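Local coordinates for protein isomaltodextranase (Arthrobacter globiformis, PDB 5AWO) that hydrolyses alpha-1,6-glucosidic linkages in dextran-type polysaccharides, removing successive isomaltose units from the non-reducing chain ends, at residues 263-271 / 289-299; 327-337 / 456-464. One frame throughout, in Å; residues are numbered along the deposited sequence.

Contact 1 comes first along the chain and is closed before contact 2 opens; their centres lie about 18 Å apart. Contact 1 sits on the TIM barrel of this GH27 enzyme, where barrel strand 263-265 runs out into a loop that packs against the lead-in and first turn of helix 295-302. Contact 2 joins helix 326-339, which follows barrel strand 312-314, to strand 460-466 of the antiparallel beta-sandwich domain that follows the barrel. The two helices bring the contacts together: F299 packs on L335 and M336, while F296 reaches L335 and T331. Through these five side chains, contact 1, near the active site, touches the helix that carries the domain interface.

Contact 1 (263-271 / 289-299); sequences LVRINADAD and WPNWANPFCGF
W289 opens the contact by setting its six-membered ring against R265: CH2 lies 3.4 Å from R265 NH2, which sits at the ring's edge, with guanidinium and indole planes 65° apart. With CG anti to the backbone N (chi1 161°), the indole extends to the bent R265 chain and also meets N267 O. That guanidinium takes N267 side-on, NE to OD1 and NH2 to the backbone O, and NH2 makes a salt bridge with D269 OD1 (2.8 Å), using the oxygen's anti lone pair; D316 takes NH1. P290, after a cis peptide, lays CG against A268 CB. Next, W292 N and I266 O share a water, while W292 O receives a CA-H...O contact from N267. A293 O accepts the cross-segment hydrogen bond from A268 N (2.8 Å, 147° at the hydrogen). The 266-271 loop leaves the C-terminal end of barrel strand 263-265, the side on which glycoside hydrolases of this fold carry their catalytic residues; the R265 side chain is about 6 Å from that of D201, the probable nucleophile. P295, just past the N-cap residue N294, packs its CB on I266 CD1 (3.9 Å) and its ring on the N267 amide. G298 brings its CA within 3.2 Å of I266 O, a spot where a beta carbon would collide with that oxygen. F299 receives I266 CD1 over one ring face, a CH-pi contact 3.9 Å from the centroid.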
ATOM      1  N   LEU A 263      -4.266  -2.577  -0.208  1.00 13.03           N
ATOM      2  CA  LEU A 263      -3.091  -2.820   0.646  1.00 13.69           C
ATOM      3  C   LEU A 263      -2.726  -4.280   0.557  1.00 13.08           C
ATOM      4  O   LEU A 263      -3.609  -5.141   0.485  1.00 12.74           O
ATOM      5  CB  LEU A 263      -3.405  -2.532   2.118  1.00 14.16           C
ATOM      6  CG  LEU A 263      -3.269  -1.094   2.616  1.00 14.37           C
ATOM      7  CD1 LEU A 263      -4.299  -0.129   2.020  1.00 15.38           C
ATOM      8  CD2 LEU A 263      -3.360  -1.097   4.138  1.00 14.52           C
ATOM      9  N   VAL A 264      -1.411  -4.562   0.584  1.00 12.51           N
ATOM     10  CA  VAL A 264      -0.902  -5.922   0.755  1.00 12.60           C
ATOM     11  C   VAL A 264       0.122  -6.000   1.887  1.00 13.00           C
ATOM     12  O   VAL A 264       1.046  -5.183   1.970  1.00 13.11           O
ATOM     13  CB  VAL A 264      -0.246  -6.504  -0.508  1.00 13.13           C
ATOM     14  CG1 VAL A 264      -1.327  -6.841  -1.529  1.00 13.43           C
ATOM     15  CG2 VAL A 264       0.831  -5.572  -1.075  1.00 13.79           C
ATOM     16  N   ARG A 265      -0.055  -6.973   2.775  1.00 11.98           N
ATOM     17  CA  ARG A 265       1.011  -7.240   3.770  1.00 12.04           C
ATOM     18  C   ARG A 265       2.295  -7.675   3.097  1.00 12.23           C
ATOM     19  O   ARG A 265       2.275  -8.558   2.240  1.00 12.97           O
ATOM     20  CB  ARG A 265       0.556  -8.295   4.773  1.00 12.69           C
ATOM     21  CG  ARG A 265      -0.212  -7.732   5.954  1.00 12.58           C
ATOM     22  CD  ARG A 265       0.714  -7.215   7.078  1.00 12.12           C
ATOM     23  NE  ARG A 265       1.495  -8.352   7.564  1.00 12.59           N
ATOM     24  CZ  ARG A 265       0.994  -9.359   8.283  1.00 12.81           C
ATOM     25  NH1 ARG A 265      -0.233  -9.294   8.774  1.00 12.77           N
ATOM     26  NH2 ARG A 265       1.721 -10.454   8.484  1.00 13.70           N
ATOM     27  N   ILE A 266       3.411  -7.112   3.572  1.00 11.59           N
ATOM     28  CA  ILE A 266       4.724  -7.414   3.017  1.00 11.84           C
ATOM     29  C   ILE A 266       5.687  -8.069   4.001  1.00 11.41           C
ATOM     30  O   ILE A 266       6.868  -8.243   3.676  1.00 11.53           O
ATOM     31  CB  ILE A 266       5.323  -6.166   2.343  1.00 12.23           C
ATOM     32  CG1 ILE A 266       5.413  -4.936   3.271  1.00 12.73           C
ATOM     33  CG2 ILE A 266       4.523  -5.837   1.087  1.00 12.39           C
ATOM     34  CD1 ILE A 266       6.166  -5.113   4.562  1.00 12.67           C
ATOM     35  N   ASN A 267       5.183  -8.502   5.148  1.00 11.72           N
ATOM     36  CA  ASN A 267       5.993  -9.065   6.222  1.00 11.88           C
ATOM     37  C   ASN A 267       5.258 -10.146   6.964  1.00 12.20           C
ATOM     38  O   ASN A 267       4.032 -10.211   6.889  1.00 12.23           O
ATOM     39  CB  ASN A 267       6.468  -7.995   7.209  1.00 11.82           C
ATOM     40  CG  ASN A 267       5.322  -7.234   7.895  1.00 12.22           C
ATOM     41  OD1 ASN A 267       4.232  -7.041   7.325  1.00 12.38           O
ATOM     42  ND2 ASN A 267       5.608  -6.700   9.073  1.00 12.24           N
ATOM     43  N   ALA A 268       6.004 -10.963   7.702  1.00 12.05           N
ATOM     44  CA  ALA A 268       5.416 -11.844   8.696  1.00 12.99           C
ATOM     45  C   ALA A 268       4.705 -11.032   9.781  1.00 12.95           C
ATOM     46  O   ALA A 268       5.023  -9.851   9.990  1.00 13.10           O
ATOM     47  CB  ALA A 268       6.521 -12.688   9.321  1.00 13.23           C
ATOM     48  N   ASP A 269       3.762 -11.650  10.487  1.00 12.80           N
ATOM     49  CA  ASP A 269       2.996 -10.949  11.503  1.00 13.25           C
ATOM     50  C   ASP A 269       3.911 -10.248  12.517  1.00 13.20           C
ATOM     51  O   ASP A 269       4.955 -10.764  12.891  1.00 13.67           O
ATOM     52  CB  ASP A 269       2.127 -11.919  12.309  1.00 13.67           C
ATOM     53  CG  ASP A 269       0.987 -12.552  11.513  1.00 15.48           C
ATOM     54  OD1 ASP A 269       0.846 -12.362  10.289  1.00 14.42           O
ATOM     55  OD2 ASP A 269       0.198 -13.306  12.140  1.00 16.75           O
ATOM     56  N   ALA A 270       3.454  -9.116  13.046  1.00 13.25           N
ATOM     57  CA  ALA A 270       4.216  -8.416  14.074  1.00 12.47           C
ATOM     58  C   ALA A 270       4.536  -9.313  15.277  1.00 13.52           C
ATOM     59  O   ALA A 270       5.598  -9.170  15.890  1.00 13.15           O
ATOM     60  CB  ALA A 270       3.473  -7.159  14.525  1.00 12.68           C
ATOM     61  N   ASP A 271       3.637 -10.210  15.648  1.00 12.85           N
ATOM     62  CA  ASP A 271       3.900 -11.208  16.702  1.00 13.53           C
ATOM     63  C   ASP A 271       4.312 -10.467  17.972  1.00 14.23           C
ATOM     64  O   ASP A 271       3.679  -9.456  18.324  1.00 13.01           O
ATOM     65  CB  ASP A 271       4.917 -12.235  16.136  1.00 14.07           C
ATOM     66  CG  ASP A 271       5.061 -13.528  16.956  1.00 14.89           C
ATOM     67  OD1 ASP A 271       5.867 -13.508  17.907  1.00 15.91           O
ATOM     68  OD2 ASP A 271       4.459 -14.576  16.618  1.00 15.94           O
ATOM     69  N   TRP A 289       3.886 -17.127   0.930  1.00 13.91           N
ATOM     70  CA  TRP A 289       3.573 -16.183   1.983  1.00 14.17           C
ATOM     71  C   TRP A 289       4.425 -16.448   3.222  1.00 13.90           C
ATOM     72  O   TRP A 289       4.525 -17.595   3.661  1.00 13.79           O
ATOM     73  CB  TRP A 289       2.107 -16.319   2.417  1.00 13.47           C
ATOM     74  CG  TRP A 289       1.891 -15.709   3.760  1.00 13.14           C
ATOM     75  CD1 TRP A 289       1.796 -16.361   4.951  1.00 13.88           C
ATOM     76  CD2 TRP A 289       1.891 -14.311   4.058  1.00 12.41           C
ATOM     77  NE1 TRP A 289       1.723 -15.458   5.985  1.00 13.78           N
ATOM     78  CE2 TRP A 289       1.790 -14.192   5.457  1.00 13.09           C
ATOM     79  CE3 TRP A 289       1.981 -13.155   3.285  1.00 12.42           C
ATOM     80  CZ2 TRP A 289       1.736 -12.957   6.097  1.00 12.89           C
ATOM     81  CZ3 TRP A 289       1.919 -11.902   3.927  1.00 12.41           C
ATOM     82  CH2 TRP A 289       1.800 -11.839   5.326  1.00 12.70           C
ATOM     83  N   PRO A 290       5.014 -15.401   3.824  1.00 13.89           N
ATOM     84  CA  PRO A 290       5.286 -14.087   3.299  1.00 13.61           C
ATOM     85  C   PRO A 290       6.616 -14.134   2.540  1.00 13.74           C
ATOM     86  O   PRO A 290       7.572 -14.774   3.010  1.00 13.53           O
ATOM     87  CB  PRO A 290       5.404 -13.229   4.559  1.00 14.59           C
ATOM     88  CG  PRO A 290       6.033 -14.162   5.542  1.00 14.17           C
ATOM     89  CD  PRO A 290       5.512 -15.553   5.200  1.00 14.52           C
ATOM     90  N   ASN A 291       6.704 -13.458   1.403  1.00 12.68           N
ATOM     91  CA  ASN A 291       7.916 -13.634   0.594  1.00 12.58           C
ATOM     92  C   ASN A 291       9.135 -13.214   1.424  1.00 12.88           C
ATOM     93  O   ASN A 291      10.167 -13.890   1.413  1.00 13.53           O
ATOM     94  CB  ASN A 291       7.838 -12.862  -0.711  1.00 13.10           C
ATOM     95  CG  ASN A 291       6.674 -13.294  -1.543  1.00 13.84           C
ATOM     96  OD1 ASN A 291       6.701 -14.401  -2.143  1.00 16.60           O
ATOM     97  ND2 ASN A 291       5.643 -12.493  -1.558  1.00 11.73           N
ATOM     98  N   TRP A 292       9.009 -12.058   2.063  1.00 12.46           N
ATOM     99  CA  TRP A 292      10.019 -11.593   3.019  1.00 12.30           C
ATOM    100  C   TRP A 292       9.442 -11.566   4.430  1.00 12.27           C
ATOM    101  O   TRP A 292       8.252 -11.257   4.632  1.00 12.15           O
ATOM    102  CB  TRP A 292      10.526 -10.203   2.633  1.00 12.46           C
ATOM    103  CG  TRP A 292      11.371 -10.173   1.400  1.00 12.46           C
ATOM    104  CD1 TRP A 292      12.710 -10.440   1.323  1.00 13.18           C
ATOM    105  CD2 TRP A 292      10.953  -9.849   0.069  1.00 12.41           C
ATOM    106  NE1 TRP A 292      13.151 -10.297   0.033  1.00 13.28           N
ATOM    107  CE2 TRP A 292      12.093  -9.953  -0.761  1.00 12.81           C
ATOM    108  CE3 TRP A 292       9.731  -9.501  -0.513  1.00 13.07           C
ATOM    109  CZ2 TRP A 292      12.034  -9.698  -2.130  1.00 12.76           C
ATOM    110  CZ3 TRP A 292       9.676  -9.269  -1.880  1.00 14.29           C
ATOM    111  CH2 TRP A 292      10.806  -9.376  -2.675  1.00 14.00           C
ATOM    112  N   ALA A 293      10.267 -11.882   5.436  1.00 12.51           N
ATOM    113  CA  ALA A 293       9.781 -11.975   6.804  1.00 12.40           C
ATOM    114  C   ALA A 293       9.695 -10.636   7.516  1.00 12.12           C
ATOM    115  O   ALA A 293       8.717 -10.354   8.182  1.00 12.75           O
ATOM    116  CB  ALA A 293      10.636 -12.932   7.626  1.00 13.03           C
ATOM    117  N   ASN A 294      10.742  -9.818   7.397  1.00 12.08           N
ATOM    118  CA  ASN A 294      10.777  -8.536   8.102  1.00 12.24           C
ATOM    119  C   ASN A 294      10.408  -7.414   7.145  1.00 11.92           C
ATOM    120  O   ASN A 294      10.610  -7.528   5.916  1.00 12.66           O
ATOM    121  CB  ASN A 294      12.141  -8.296   8.787  1.00 12.46           C
ATOM    122  CG  ASN A 294      13.283  -8.152   7.810  1.00 12.24           C
ATOM    123  OD1 ASN A 294      14.095  -9.096   7.609  1.00 15.51           O
ATOM    124  ND2 ASN A 294      13.365  -7.037   7.173  1.00 11.27           N
ATOM    125  N   PRO A 295       9.818  -6.325   7.671  1.00 11.20           N
ATOM    126  CA  PRO A 295       9.330  -5.257   6.784  1.00 11.80           C
ATOM    127  C   PRO A 295      10.419  -4.408   6.145  1.00 11.70           C
ATOM    128  O   PRO A 295      10.185  -3.853   5.070  1.00 12.01           O
ATOM    129  CB  PRO A 295       8.388  -4.453   7.680  1.00 11.14           C
ATOM    130  CG  PRO A 295       8.897  -4.728   9.088  1.00 11.23           C
ATOM    131  CD  PRO A 295       9.299  -6.177   9.045  1.00 11.35           C
ATOM    132  N   PHE A 296      11.626  -4.330   6.724  1.00 11.44           N
ATOM    133  CA  PHE A 296      12.679  -3.669   5.978  1.00 12.17           C
ATOM    134  C   PHE A 296      12.830  -4.341   4.623  1.00 12.16           C
ATOM    135  O   PHE A 296      12.874  -3.665   3.584  1.00 13.06           O
ATOM    136  CB  PHE A 296      14.012  -3.670   6.714  1.00 12.25           C
ATOM    137  CG  PHE A 296      14.195  -2.529   7.671  1.00 12.25           C
ATOM    138  CD1 PHE A 296      14.509  -1.258   7.185  1.00 11.79           C
ATOM    139  CD2 PHE A 296      14.104  -2.699   9.036  1.00 12.56           C
ATOM    140  CE1 PHE A 296      14.693  -0.197   8.054  1.00 12.28           C
ATOM    141  CE2 PHE A 296      14.299  -1.652   9.901  1.00 12.60           C
ATOM    142  CZ  PHE A 296      14.602  -0.382   9.412  1.00 12.21           C
ATOM    143  N   CYS A 297      12.905  -5.668   4.608  1.00 12.18           N
ATOM    144  CA  CYS A 297      13.091  -6.399   3.360  1.00 12.45           C
ATOM    145  C   CYS A 297      11.799  -6.438   2.549  1.00 11.97           C
ATOM    146  O   CYS A 297      11.846  -6.339   1.314  1.00 12.71           O
ATOM    147  CB  CYS A 297      13.544  -7.823   3.614  1.00 12.50           C
ATOM    148  SG  CYS A 297      15.240  -7.935   4.259  1.00 14.35           S
ATOM    149  N   GLY A 298      10.649  -6.614   3.192  1.00 10.94           N
ATOM    150  CA  GLY A 298       9.410  -6.683   2.443  1.00 11.87           C
ATOM    151  C   GLY A 298       9.013  -5.377   1.770  1.00 11.82           C
ATOM    152  O   GLY A 298       8.540  -5.370   0.616  1.00 12.67           O
ATOM    153  N   PHE A 299       9.141  -4.254   2.468  1.00 11.21           N
ATOM    154  CA  PHE A 299       8.863  -2.969   1.854  1.00 11.64           C
ATOM    155  C   PHE A 299       9.826  -2.772   0.690  1.00 11.78           C
ATOM    156  O   PHE A 299       9.417  -2.332  -0.402  1.00 12.81           O
ATOM    157  CB  PHE A 299       9.066  -1.816   2.839  1.00 11.55           C
ATOM    158  CG  PHE A 299       7.936  -1.596   3.833  1.00 11.80           C
ATOM    159  CD1 PHE A 299       6.597  -1.555   3.447  1.00 11.76           C
ATOM    160  CD2 PHE A 299       8.236  -1.340   5.169  1.00 12.03           C
ATOM    161  CE1 PHE A 299       5.594  -1.272   4.362  1.00 11.62           C
ATOM    162  CE2 PHE A 299       7.240  -1.069   6.082  1.00 11.58           C
ATOM    163  CZ  PHE A 299       5.916  -1.030   5.677  1.00 11.67           C
TER
HETATM  164  O   HOH W   1       6.856 -10.158   1.542  1.00 12.77           O

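Contact 2 (327-337 / 456-464); sequences EERKTMMNLMV and APHASAIFR
A one-way relay of hydrogen bonds runs through the hydroxyls of S460 and T331: N334 ND2 donates to S460 OG (2.9 Å), S460 OG to T331 OG1 (2.8 Å), and T331 OG1 to the backbone O of H458 (2.7 Å). S460 OG lies between its backbone N and carbonyl carbon (chi1 58°), a rotation that lifts it to the helix, and that oxygen lies close to the amide plane of N334. With the T331 hydroxyl gone, an alanine here would probably leave S460 OG without its acceptor and H458 O without this donor. Helix 327-337 crosses strand 460-464 at 44°, their axes 8.2 Å apart, where a TIM-barrel helix packs on the beta-sandwich domain of a GH27 enzyme. At one end, H458, in a type II turn, donates a hydrogen bond from ND1 to E328 OE2 (2.7 Å, 155° at the hydrogen); the carboxylate oxygen lies at the ring's edge, while D414 takes NE2 and W275 stacks on the imidazole. A water joins E327 O and OE1 to S460 N. N334 OD1 accepts a hydrogen bond from W440 NE1, and I462 CG2 lies against the same oxygen, while I462 CD1 meets V337 CG1 at 4.2 Å.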
ATOM      1  N   GLU A 327      15.047   5.015  20.485  1.00 15.29           N
ATOM      2  CA  GLU A 327      15.572   5.051  19.129  1.00 15.28           C
ATOM      3  C   GLU A 327      14.948   3.973  18.256  1.00 13.95           C
ATOM      4  O   GLU A 327      14.640   4.224  17.090  1.00 14.89           O
ATOM      5  CB  GLU A 327      17.099   4.994  19.081  1.00 17.73           C
ATOM      6  CG  GLU A 327      17.812   6.211  19.684  1.00 20.45           C
ATOM      7  CD  GLU A 327      17.475   7.561  19.046  1.00 23.15           C
ATOM      8  OE1 GLU A 327      17.154   7.678  17.825  1.00 20.90           O
ATOM      9  OE2 GLU A 327      17.515   8.581  19.781  1.00 28.08           O
ATOM     10  N   GLU A 328      14.774   2.763  18.764  1.00 13.59           N
ATOM     11  CA  GLU A 328      14.102   1.734  17.992  1.00 13.02           C
ATOM     12  C   GLU A 328      12.641   2.107  17.681  1.00 12.79           C
ATOM     13  O   GLU A 328      12.148   1.857  16.591  1.00 12.63           O
ATOM     14  CB  GLU A 328      14.123   0.395  18.739  1.00 13.18           C
ATOM     15  CG  GLU A 328      15.497  -0.272  18.787  1.00 13.37           C
ATOM     16  CD  GLU A 328      15.509  -1.652  19.434  1.00 13.56           C
ATOM     17  OE1 GLU A 328      14.443  -2.054  19.959  1.00 14.12           O
ATOM     18  OE2 GLU A 328      16.557  -2.352  19.335  1.00 14.69           O
ATOM     19  N   ARG A 329      11.949   2.698  18.651  1.00 12.95           N
ATOM     20  CA  ARG A 329      10.563   3.111  18.438  1.00 12.99           C
ATOM     21  C   ARG A 329      10.490   4.140  17.319  1.00 12.68           C
ATOM     22  O   ARG A 329       9.615   4.046  16.442  1.00 13.08           O
ATOM     23  CB  ARG A 329       9.942   3.666  19.712  1.00 13.80           C
ATOM     24  CG  ARG A 329       9.621   2.622  20.747  1.00 14.72           C
ATOM     25  CD  ARG A 329       9.116   3.240  22.063  1.00 14.65           C
ATOM     26  NE  ARG A 329      10.135   3.258  23.105  1.00 15.40           N
ATOM     27  CZ  ARG A 329      10.558   2.185  23.765  1.00 15.62           C
ATOM     28  NH1 ARG A 329      11.515   2.297  24.694  1.00 16.06           N
ATOM     29  NH2 ARG A 329      10.066   0.978  23.506  1.00 15.89           N
ATOM     30  N   LYS A 330      11.393   5.112  17.300  1.00 13.45           N
ATOM     31  CA  LYS A 330      11.397   6.085  16.220  1.00 13.78           C
ATOM     32  C   LYS A 330      11.679   5.407  14.874  1.00 13.63           C
ATOM     33  O   LYS A 330      11.061   5.740  13.852  1.00 13.19           O
ATOM     34  CB  LYS A 330      12.414   7.202  16.469  1.00 15.55           C
ATOM     35  CG  LYS A 330      11.976   8.186  17.556  1.00 17.36           C
ATOM     36  CD  LYS A 330      12.985   9.290  17.844  1.00 20.65           C
ATOM     37  CE  LYS A 330      14.272   8.794  18.439  1.00 22.88           C
ATOM     38  NZ  LYS A 330      15.112   9.977  18.789  1.00 24.54           N
ATOM     39  N   THR A 331      12.585   4.446  14.858  1.00 12.48           N
ATOM     40  CA  THR A 331      12.864   3.699  13.626  1.00 12.62           C
ATOM     41  C   THR A 331      11.670   2.923  13.079  1.00 12.45           C
ATOM     42  O   THR A 331      11.425   2.946  11.886  1.00 12.39           O
ATOM     43  CB  THR A 331      14.093   2.803  13.831  1.00 12.93           C
ATOM     44  OG1 THR A 331      15.241   3.665  14.005  1.00 13.49           O
ATOM     45  CG2 THR A 331      14.301   1.856  12.656  1.00 13.51           C
ATOM     46  N   MET A 332      10.952   2.261  13.961  1.00 12.14           N
ATOM     47  CA  MET A 332       9.693   1.597  13.612  1.00 12.32           C
ATOM     48  C   MET A 332       8.768   2.567  12.866  1.00 12.40           C
ATOM     49  O   MET A 332       8.283   2.280  11.764  1.00 12.32           O
ATOM     50  CB  MET A 332       9.039   1.074  14.911  1.00 13.26           C
ATOM     51  CG  MET A 332       7.650   0.496  14.746  1.00 13.72           C
ATOM     52  SD  MET A 332       6.789   0.378  16.315  1.00 15.04           S
ATOM     53  CE  MET A 332       6.481   2.086  16.622  1.00 14.81           C
ATOM     54  N   MET A 333       8.504   3.712  13.501  1.00 12.33           N
ATOM     55  CA  MET A 333       7.564   4.670  12.930  1.00 13.14           C
ATOM     56  C   MET A 333       8.114   5.233  11.621  1.00 12.96           C
ATOM     57  O   MET A 333       7.411   5.315  10.610  1.00 13.06           O
ATOM     58  CB  MET A 333       7.321   5.791  13.924  1.00 13.89           C
ATOM     59  CG  MET A 333       6.337   6.853  13.469  1.00 14.72           C
ATOM     60  SD  MET A 333       4.669   6.160  13.311  1.00 15.86           S
ATOM     61  CE  MET A 333       3.728   7.624  12.859  1.00 14.77           C
ATOM     62  N   ASN A 334       9.403   5.560  11.595  1.00 12.53           N
ATOM     63  CA  ASN A 334      10.002   6.153  10.407  1.00 12.95           C
ATOM     64  C   ASN A 334       9.952   5.213   9.194  1.00 12.97           C
ATOM     65  O   ASN A 334       9.758   5.658   8.043  1.00 13.55           O
ATOM     66  CB  ASN A 334      11.458   6.548  10.678  1.00 13.06           C
ATOM     67  CG  ASN A 334      11.608   7.770  11.561  1.00 13.75           C
ATOM     68  OD1 ASN A 334      10.669   8.557  11.735  1.00 14.53           O
ATOM     69  ND2 ASN A 334      12.803   7.932  12.143  1.00 13.42           N
ATOM     70  N   LEU A 335      10.109   3.915   9.415  1.00 12.53           N
ATOM     71  CA  LEU A 335      10.024   2.967   8.312  1.00 12.09           C
ATOM     72  C   LEU A 335       8.619   2.917   7.730  1.00 12.43           C
ATOM     73  O   LEU A 335       8.444   2.917   6.507  1.00 12.46           O
ATOM     74  CB  LEU A 335      10.446   1.557   8.775  1.00 13.04           C
ATOM     75  CG  LEU A 335      10.390   0.468   7.695  1.00 13.14           C
ATOM     76  CD1 LEU A 335      11.302   0.741   6.507  1.00 13.36           C
ATOM     77  CD2 LEU A 335      10.728  -0.917   8.307  1.00 13.00           C
ATOM     78  N   MET A 336       7.612   2.853   8.591  1.00 12.41           N
ATOM     79  CA  MET A 336       6.226   2.791   8.108  1.00 12.35           C
ATOM     80  C   MET A 336       5.903   4.045   7.299  1.00 12.63           C
ATOM     81  O   MET A 336       5.302   3.970   6.215  1.00 12.52           O
ATOM     82  CB  MET A 336       5.217   2.638   9.267  1.00 12.32           C
ATOM     83  CG  MET A 336       5.431   1.425  10.173  1.00 12.88           C
ATOM     84  SD  MET A 336       5.381  -0.142   9.282  1.00 13.38           S
ATOM     85  CE  MET A 336       5.651  -1.233  10.673  1.00 13.47           C
ATOM     86  N   VAL A 337       6.302   5.193   7.826  1.00 12.53           N
ATOM     87  CA  VAL A 337       6.027   6.449   7.130  1.00 12.64           C
ATOM     88  C   VAL A 337       6.808   6.528   5.809  1.00 13.05           C
ATOM     89  O   VAL A 337       6.260   6.899   4.745  1.00 13.71           O
ATOM     90  CB  VAL A 337       6.317   7.672   8.029  1.00 12.88           C
ATOM     91  CG1 VAL A 337       6.275   8.978   7.241  1.00 13.82           C
ATOM     92  CG2 VAL A 337       5.358   7.680   9.184  1.00 13.36           C
ATOM     93  N   ALA A 456      23.479   5.795  15.225  1.00 13.44           N
ATOM     94  CA  ALA A 456      23.705   4.751  16.177  1.00 13.85           C
ATOM     95  C   ALA A 456      23.013   3.461  15.731  1.00 13.56           C
ATOM     96  O   ALA A 456      22.088   3.498  14.913  1.00 13.08           O
ATOM     97  CB  ALA A 456      23.179   5.210  17.540  1.00 14.70           C
ATOM     98  N   PRO A 457      23.464   2.317  16.251  1.00 13.65           N
ATOM     99  CA  PRO A 457      22.790   1.066  15.931  1.00 13.79           C
ATOM    100  C   PRO A 457      21.285   1.135  16.168  1.00 12.85           C
ATOM    101  O   PRO A 457      20.834   1.556  17.228  1.00 13.89           O
ATOM    102  CB  PRO A 457      23.447   0.056  16.879  1.00 14.86           C
ATOM    103  CG  PRO A 457      24.729   0.658  17.282  1.00 15.74           C
ATOM    104  CD  PRO A 457      24.616   2.141  17.164  1.00 14.06           C
ATOM    105  N   HIS A 458      20.529   0.728  15.154  1.00 12.34           N
ATOM    106  CA  HIS A 458      19.049   0.696  15.141  1.00 12.12           C
ATOM    107  C   HIS A 458      18.425   2.090  15.072  1.00 12.84           C
ATOM    108  O   HIS A 458      17.191   2.173  15.121  1.00 13.32           O
ATOM    109  CB  HIS A 458      18.474  -0.042  16.353  1.00 12.25           C
ATOM    110  CG  HIS A 458      18.857  -1.485  16.414  1.00 11.78           C
ATOM    111  ND1 HIS A 458      18.344  -2.334  17.375  1.00 11.51           N
ATOM    112  CD2 HIS A 458      19.694  -2.236  15.662  1.00 12.35           C
ATOM    113  CE1 HIS A 458      18.831  -3.538  17.199  1.00 12.08           C
ATOM    114  NE2 HIS A 458      19.641  -3.515  16.162  1.00 12.62           N
ATOM    115  N   ALA A 459      19.213   3.160  14.943  1.00 12.34           N
ATOM    116  CA  ALA A 459      18.654   4.509  14.877  1.00 12.33           C
ATOM    117  C   ALA A 459      18.376   4.914  13.434  1.00 12.73           C
ATOM    118  O   ALA A 459      18.888   4.288  12.499  1.00 13.45           O
ATOM    119  CB  ALA A 459      19.626   5.500  15.486  1.00 12.81           C
ATOM    120  N   SER A 460      17.627   6.003  13.291  1.00 12.32           N
ATOM    121  CA  SER A 460      17.254   6.490  11.990  1.00 12.55           C
ATOM    122  C   SER A 460      17.060   8.007  12.045  1.00 13.27           C
ATOM    123  O   SER A 460      17.074   8.604  13.132  1.00 13.98           O
ATOM    124  CB  SER A 460      15.981   5.795  11.512  1.00 12.35           C
ATOM    125  OG  SER A 460      14.922   5.997  12.419  1.00 12.84           O
ATOM    126  N   ALA A 461      16.882   8.598  10.869  1.00 13.51           N
ATOM    127  CA  ALA A 461      16.585  10.006  10.745  1.00 14.05           C
ATOM    128  C   ALA A 461      15.630  10.190   9.577  1.00 13.57           C
ATOM    129  O   ALA A 461      15.692   9.432   8.607  1.00 13.85           O
ATOM    130  CB  ALA A 461      17.837  10.803  10.510  1.00 15.14           C
ATOM    131  N   ILE A 462      14.735  11.166   9.691  1.00 13.78           N
ATOM    132  CA  ILE A 462      13.799  11.455   8.616  1.00 13.89           C
ATOM    133  C   ILE A 462      13.710  12.962   8.429  1.00 14.06           C
ATOM    134  O   ILE A 462      13.697  13.753   9.397  1.00 14.24           O
ATOM    135  CB  ILE A 462      12.420  10.777   8.859  1.00 14.45           C
ATOM    136  CG1 ILE A 462      11.564  10.718   7.611  1.00 14.51           C
ATOM    137  CG2 ILE A 462      11.680  11.388  10.022  1.00 14.45           C
ATOM    138  CD1 ILE A 462      10.357   9.807   7.717  1.00 15.40           C
ATOM    139  N   PHE A 463      13.667  13.348   7.151  1.00 14.48           N
ATOM    140  CA  PHE A 463      13.815  14.749   6.743  1.00 14.77           C
ATOM    141  C   PHE A 463      12.707  15.124   5.772  1.00 15.21           C
ATOM    142  O   PHE A 463      12.283  14.311   4.933  1.00 15.59           O
ATOM    143  CB  PHE A 463      15.158  14.973   6.036  1.00 15.35           C
ATOM    144  CG  PHE A 463      16.362  14.582   6.832  1.00 14.88           C
ATOM    145  CD1 PHE A 463      16.990  15.497   7.687  1.00 14.96           C
ATOM    146  CD2 PHE A 463      16.871  13.292   6.742  1.00 15.69           C
ATOM    147  CE1 PHE A 463      18.090  15.133   8.424  1.00 15.45           C
ATOM    148  CE2 PHE A 463      17.967  12.928   7.482  1.00 15.96           C
ATOM    149  CZ  PHE A 463      18.586  13.853   8.305  1.00 15.32           C
ATOM    150  N   ARG A 464      12.246  16.375   5.875  1.00 15.04           N
ATOM    151  CA  ARG A 464      11.508  17.004   4.765  1.00 15.55           C
ATOM    152  C   ARG A 464      12.533  17.788   3.977  1.00 15.94           C
ATOM    153  O   ARG A 464      13.226  18.636   4.551  1.00 16.66           O
ATOM    154  CB  ARG A 464      10.409  17.925   5.288  1.00 15.96           C
ATOM    155  CG  ARG A 464       9.679  18.735   4.202  1.00 17.10           C
ATOM    156  CD  ARG A 464       8.703  17.931   3.369  1.00 18.24           C
ATOM    157  NE  ARG A 464       7.525  17.580   4.133  1.00 19.06           N
ATOM    158  CZ  ARG A 464       6.273  17.509   3.675  1.00 19.04           C
ATOM    159  NH1 ARG A 464       5.984  17.733   2.414  1.00 20.78           N
ATOM    160  NH2 ARG A 464       5.310  17.164   4.489  1.00 18.86           N
TER
HETATM  161  O   HOH W   2      16.012   6.433  15.726  1.00 14.64           O
HETATM  162  O   HOH W   3      14.587   8.950  14.639  1.00 22.26           O